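Local coordinates for protein putative modification methylase (Thermus thermophilus, PDB 2ZIG) that probably transfers a methyl group from S-adenosylmethionine to the N4 amino group of cytosine in DNA, at residues A244-W256 against Y269-V281. Numbering follows the deposited sequence.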
loop_
_atom_site.group_PDB
_atom_site.type_symbol
_atom_site.label_atom_id
_atom_site.label_comp_id
_atom_site.label_asym_id
_atom_site.label_seq_id
_atom_site.Cartn_x
_atom_site.Cartn_y
_atom_site.Cartn_z
ATOM N N ALA B 244 -9.719 1.421 20.655
ATOM C CA ALA B 244 -11.149 1.670 20.489
ATOM C C ALA B 244 -11.699 3.089 20.325
ATOM O O ALA B 244 -12.735 3.266 19.681
ATOM C CB ALA B 244 -11.904 0.963 21.606
ATOM N N GLY B 245 -11.041 4.094 20.894
ATOM C CA GLY B 245 -11.560 5.443 20.759
ATOM C C GLY B 245 -13.011 5.458 21.212
ATOM O O GLY B 245 -13.322 4.938 22.290
ATOM N N THR B 246 -13.907 6.026 20.406
ATOM C CA THR B 246 -15.311 6.064 20.790
ATOM C C THR B 246 -16.047 4.747 20.559
ATOM O O THR B 246 -17.277 4.692 20.658
ATOM C CB THR B 246 -16.069 7.193 20.086
ATOM O OG1 THR B 246 -15.805 7.143 18.681
ATOM C CG2 THR B 246 -15.646 8.539 20.651
ATOM N N GLY B 247 -15.290 3.697 20.242
ATOM C CA GLY B 247 -15.870 2.373 20.072
ATOM C C GLY B 247 -16.548 1.954 18.779
ATOM O O GLY B 247 -17.375 1.041 18.793
ATOM N N THR B 248 -16.193 2.583 17.665
ATOM C CA THR B 248 -16.786 2.247 16.377
ATOM C C THR B 248 -16.776 0.738 16.146
ATOM O O THR B 248 -17.807 0.140 15.813
ATOM C CB THR B 248 -16.018 2.914 15.222
ATOM O OG1 THR B 248 -15.889 4.312 15.491
ATOM C CG2 THR B 248 -16.760 2.730 13.903
ATOM N N THR B 249 -15.619 0.120 16.340
ATOM C CA THR B 249 -15.498 -1.311 16.115
ATOM C C THR B 249 -16.319 -2.152 17.084
ATOM O O THR B 249 -16.888 -3.166 16.698
ATOM C CB THR B 249 -14.036 -1.750 16.184
ATOM O OG1 THR B 249 -13.263 -0.972 15.258
ATOM C CG2 THR B 249 -13.913 -3.233 15.837
ATOM N N LEU B 250 -16.358 -1.743 18.346
ATOM C CA LEU B 250 -17.130 -2.464 19.357
ATOM C C LEU B 250 -18.598 -2.414 18.944
ATOM O O LEU B 250 -19.310 -3.402 19.015
ATOM C CB LEU B 250 -16.958 -1.791 20.727
ATOM C CG LEU B 250 -15.729 -2.068 21.612
ATOM C CD1 LEU B 250 -14.574 -2.629 20.819
ATOM C CD2 LEU B 250 -15.337 -0.778 22.313
ATOM N N ILE B 251 -19.042 -1.242 18.507
ATOM C CA ILE B 251 -20.422 -1.046 18.074
ATOM C C ILE B 251 -20.757 -1.906 16.856
ATOM O O ILE B 251 -21.787 -2.572 16.834
ATOM C CB ILE B 251 -20.665 0.437 17.756
ATOM C CG1 ILE B 251 -20.562 1.244 19.052
ATOM C CG2 ILE B 251 -22.012 0.632 17.092
ATOM C CD1 ILE B 251 -20.667 2.744 18.846
ATOM N N ALA B 252 -19.880 -1.888 15.853
ATOM C CA ALA B 252 -20.072 -2.675 14.638
ATOM C C ALA B 252 -20.158 -4.151 15.006
ATOM O O ALA B 252 -20.987 -4.881 14.484
ATOM C CB ALA B 252 -18.916 -2.450 13.671
ATOM N N ALA B 253 -19.297 -4.585 15.912
ATOM C CA ALA B 253 -19.285 -5.980 16.343
ATOM C C ALA B 253 -20.600 -6.378 17.023
ATOM O O ALA B 253 -21.239 -7.360 16.645
ATOM C CB ALA B 253 -18.119 -6.210 17.292
ATOM N N ALA B 254 -21.009 -5.605 18.019
ATOM C CA ALA B 254 -22.236 -5.902 18.746
ATOM C C ALA B 254 -23.495 -5.844 17.882
ATOM O O ALA B 254 -24.414 -6.642 18.062
ATOM C CB ALA B 254 -22.373 -4.965 19.925
ATOM N N ARG B 255 -23.549 -4.904 16.945
ATOM C CA ARG B 255 -24.731 -4.793 16.089
ATOM C C ARG B 255 -24.894 -6.026 15.217
ATOM O O ARG B 255 -25.989 -6.308 14.745
ATOM C CB ARG B 255 -24.647 -3.551 15.203
ATOM C CG ARG B 255 -24.814 -2.235 15.942
ATOM C CD ARG B 255 -24.415 -1.080 15.042
ATOM N NE ARG B 255 -25.260 -0.976 13.858
ATOM C CZ ARG B 255 -26.467 -0.423 13.858
ATOM N NH1 ARG B 255 -27.184 -0.362 12.740
ATOM N NH2 ARG B 255 -26.955 0.083 14.983
ATOM N N TRP B 256 -23.806 -6.767 15.018
ATOM C CA TRP B 256 -23.852 -7.971 14.191
ATOM C C TRP B 256 -23.686 -9.301 14.918
ATOM O O TRP B 256 -23.211 -10.275 14.348
ATOM C CB TRP B 256 -22.835 -7.855 13.051
ATOM C CG TRP B 256 -23.318 -6.889 12.046
ATOM C CD1 TRP B 256 -23.156 -5.532 12.069
ATOM C CD2 TRP B 256 -24.233 -7.164 10.982
ATOM N NE1 TRP B 256 -23.929 -4.947 11.095
ATOM C CE2 TRP B 256 -24.602 -5.925 10.416
ATOM C CE3 TRP B 256 -24.782 -8.338 10.457
ATOM C CZ2 TRP B 256 -25.499 -5.827 9.352
ATOM C CZ3 TRP B 256 -25.675 -8.241 9.395
ATOM C CH2 TRP B 256 -26.024 -6.993 8.857
ATOM N N TYR B 269 -12.702 9.165 26.478
ATOM C CA TYR B 269 -13.186 8.530 25.257
ATOM C C TYR B 269 -13.918 7.227 25.534
ATOM O O TYR B 269 -14.906 6.913 24.875
ATOM C CB TYR B 269 -12.006 8.272 24.315
ATOM C CG TYR B 269 -11.319 9.538 23.834
ATOM C CD1 TYR B 269 -10.020 9.499 23.318
ATOM C CD2 TYR B 269 -11.975 10.767 23.875
ATOM C CE1 TYR B 269 -9.395 10.657 22.856
ATOM C CE2 TYR B 269 -11.362 11.928 23.414
ATOM C CZ TYR B 269 -10.074 11.867 22.907
ATOM O OH TYR B 269 -9.477 13.019 22.453
ATOM N N ALA B 270 -13.427 6.458 26.499
ATOM C CA ALA B 270 -14.080 5.202 26.847
ATOM C C ALA B 270 -15.488 5.515 27.335
ATOM O O ALA B 270 -16.420 4.762 27.074
ATOM C CB ALA B 270 -13.288 4.471 27.934
ATOM N N GLN B 271 -15.642 6.636 28.034
ATOM C CA GLN B 271 -16.955 7.035 28.543
ATOM C C GLN B 271 -17.843 7.456 27.381
ATOM O O GLN B 271 -19.053 7.250 27.404
ATOM C CB GLN B 271 -16.831 8.200 29.524
ATOM C CG GLN B 271 -17.514 7.967 30.854
ATOM C CD GLN B 271 -18.952 7.502 30.721
ATOM O OE1 GLN B 271 -19.793 8.180 30.129
ATOM N NE2 GLN B 271 -19.241 6.339 31.278
ATOM N N LEU B 272 -17.236 8.067 26.371
ATOM C CA LEU B 272 -17.989 8.480 25.200
ATOM C C LEU B 272 -18.403 7.200 24.483
ATOM O O LEU B 272 -19.518 7.084 23.972
ATOM C CB LEU B 272 -17.121 9.351 24.288
ATOM C CG LEU B 272 -16.754 10.737 24.835
ATOM C CD1 LEU B 272 -15.866 11.457 23.837
ATOM C CD2 LEU B 272 -18.022 11.549 25.097
ATOM N N ALA B 273 -17.490 6.238 24.468
ATOM C CA ALA B 273 -17.730 4.952 23.837
ATOM C C ALA B 273 -18.948 4.264 24.444
ATOM O O ALA B 273 -19.830 3.795 23.723
ATOM C CB ALA B 273 -16.505 4.065 23.994
ATOM N N LYS B 274 -18.988 4.199 25.772
ATOM C CA LYS B 274 -20.101 3.572 26.478
ATOM C C LYS B 274 -21.430 4.227 26.139
ATOM O O LYS B 274 -22.426 3.536 25.939
ATOM C CB LYS B 274 -19.895 3.634 27.994
ATOM C CG LYS B 274 -21.180 3.401 28.777
ATOM C CD LYS B 274 -20.957 3.352 30.290
ATOM C CE LYS B 274 -20.215 2.089 30.704
ATOM N NZ LYS B 274 -20.326 1.822 32.168
ATOM N N GLU B 275 -21.443 5.560 26.097
ATOM C CA GLU B 275 -22.657 6.315 25.782
ATOM C C GLU B 275 -23.065 6.121 24.320
ATOM O O GLU B 275 -24.245 5.970 24.002
ATOM C CB GLU B 275 -22.439 7.809 26.078
ATOM C CG GLU B 275 -22.245 8.134 27.578
ATOM C CD GLU B 275 -21.772 9.564 27.842
ATOM O OE1 GLU B 275 -21.525 9.899 29.017
ATOM O OE2 GLU B 275 -21.641 10.356 26.888
ATOM N N ARG B 276 -22.076 6.120 23.434
ATOM C CA ARG B 276 -22.329 5.944 22.012
ATOM C C ARG B 276 -22.856 4.530 21.776
ATOM O O ARG B 276 -23.850 4.332 21.077
ATOM C CB ARG B 276 -21.034 6.165 21.215
ATOM C CG ARG B 276 -21.234 6.163 19.713
ATOM C CD ARG B 276 -19.913 6.169 18.941
ATOM N NE ARG B 276 -20.142 5.900 17.524
ATOM C CZ ARG B 276 -19.184 5.757 16.615
ATOM N NH1 ARG B 276 -19.507 5.514 15.351
ATOM N NH2 ARG B 276 -17.907 5.854 16.960
ATOM N N PHE B 277 -22.183 3.555 22.378
ATOM C CA PHE B 277 -22.544 2.151 22.251
ATOM C C PHE B 277 -24.008 1.942 22.609
ATOM O O PHE B 277 -24.764 1.337 21.848
ATOM C CB PHE B 277 -21.666 1.315 23.181
ATOM C CG PHE B 277 -21.831 -0.174 23.017
ATOM C CD1 PHE B 277 -20.949 -0.901 22.223
ATOM C CD2 PHE B 277 -22.831 -0.856 23.704
ATOM C CE1 PHE B 277 -21.050 -2.287 22.121
ATOM C CE2 PHE B 277 -22.946 -2.243 23.612
ATOM C CZ PHE B 277 -22.051 -2.964 22.818
ATOM N N ALA B 278 -24.404 2.449 23.774
ATOM C CA ALA B 278 -25.777 2.310 24.244
ATOM C C ALA B 278 -26.741 3.074 23.347
ATOM O O ALA B 278 -27.951 2.887 23.417
ATOM C CB ALA B 278 -25.891 2.810 25.691
ATOM N N ARG B 279 -26.193 3.933 22.500
ATOM C CA ARG B 279 -26.997 4.736 21.595
ATOM C C ARG B 279 -27.175 3.990 20.272
ATOM O O ARG B 279 -28.238 4.038 19.653
ATOM C CB ARG B 279 -26.277 6.067 21.359
ATOM C CG ARG B 279 -27.149 7.257 21.007
ATOM C CD ARG B 279 -26.266 8.491 20.804
ATOM N NE ARG B 279 -25.459 8.781 21.989
ATOM C CZ ARG B 279 -24.200 9.208 21.962
ATOM N NH1 ARG B 279 -23.559 9.441 23.099
ATOM N NH2 ARG B 279 -23.573 9.391 20.806
ATOM N N GLU B 280 -26.134 3.271 19.862
ATOM C CA GLU B 280 -26.143 2.537 18.594
ATOM C C GLU B 280 -26.419 1.036 18.717
ATOM O O GLU B 280 -26.670 0.374 17.715
ATOM C CB GLU B 280 -24.795 2.719 17.888
ATOM C CG GLU B 280 -24.190 4.109 18.019
ATOM C CD GLU B 280 -24.742 5.102 17.023
ATOM O OE1 GLU B 280 -25.980 5.196 16.883
ATOM O OE2 GLU B 280 -23.932 5.802 16.381
ATOM N N VAL B 281 -26.365 0.487 19.925
ATOM C CA VAL B 281 -26.586 -0.943 20.089
ATOM C C VAL B 281 -27.810 -1.269 20.920
ATOM O O VAL B 281 -27.717 -1.444 22.133
ATOM C CB VAL B 281 -25.382 -1.632 20.748
ATOM C CG1 VAL B 281 -25.592 -3.137 20.749
ATOM C CG2 VAL B 281 -24.103 -1.265 20.023
HETATM O O HOH W 1 -17.615 6.082 13.384
#
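Arg276 makes two of the three hydrogen bonds that cross the contact: its NH2 donates to Thr248 OG1 at 2.9 Å, tilted 26° from the guanidinium plane, and weakly to Thr246 OG1 at 3.0 Å. The extended side chain (CG anti to the backbone N, chi1 -173°) carries the guanidinium to these threonines, both S-adenosylmethionine-binding residues. A water bridges Arg276 NH1 and Thr248 OG1, while Ile251 CD1 packs over one guanidinium face, 3.5 Å from Arg276 NE. A leucine in place of Arg276 would probably leave both threonine hydroxyls without their shared donor. At the far end Arg255 NH2 reaches Glu280 O (2.8 Å) in the carbonyl plane, its NE held by Glu226.

In the apolar middle, Ala254 CB sits 3.5 Å from Phe277 CZ and Ile251 CG1 lies 3.8 Å from Phe277 CD1, while Val281 CG2, from the ring's own segment, covers one face.

The backbones meet closest where Ala273 CA comes within 3.2 Å of Thr246 O, a CA-H...O contact.

Helix 248-255 and the 269-280 part of helix 267-280 lie 28° from parallel, joined through strand 259-264 of the Rossmann-like sheet; strands 22-26 and 286-289 underlie the second helix, and helix 222-232 flanks the first.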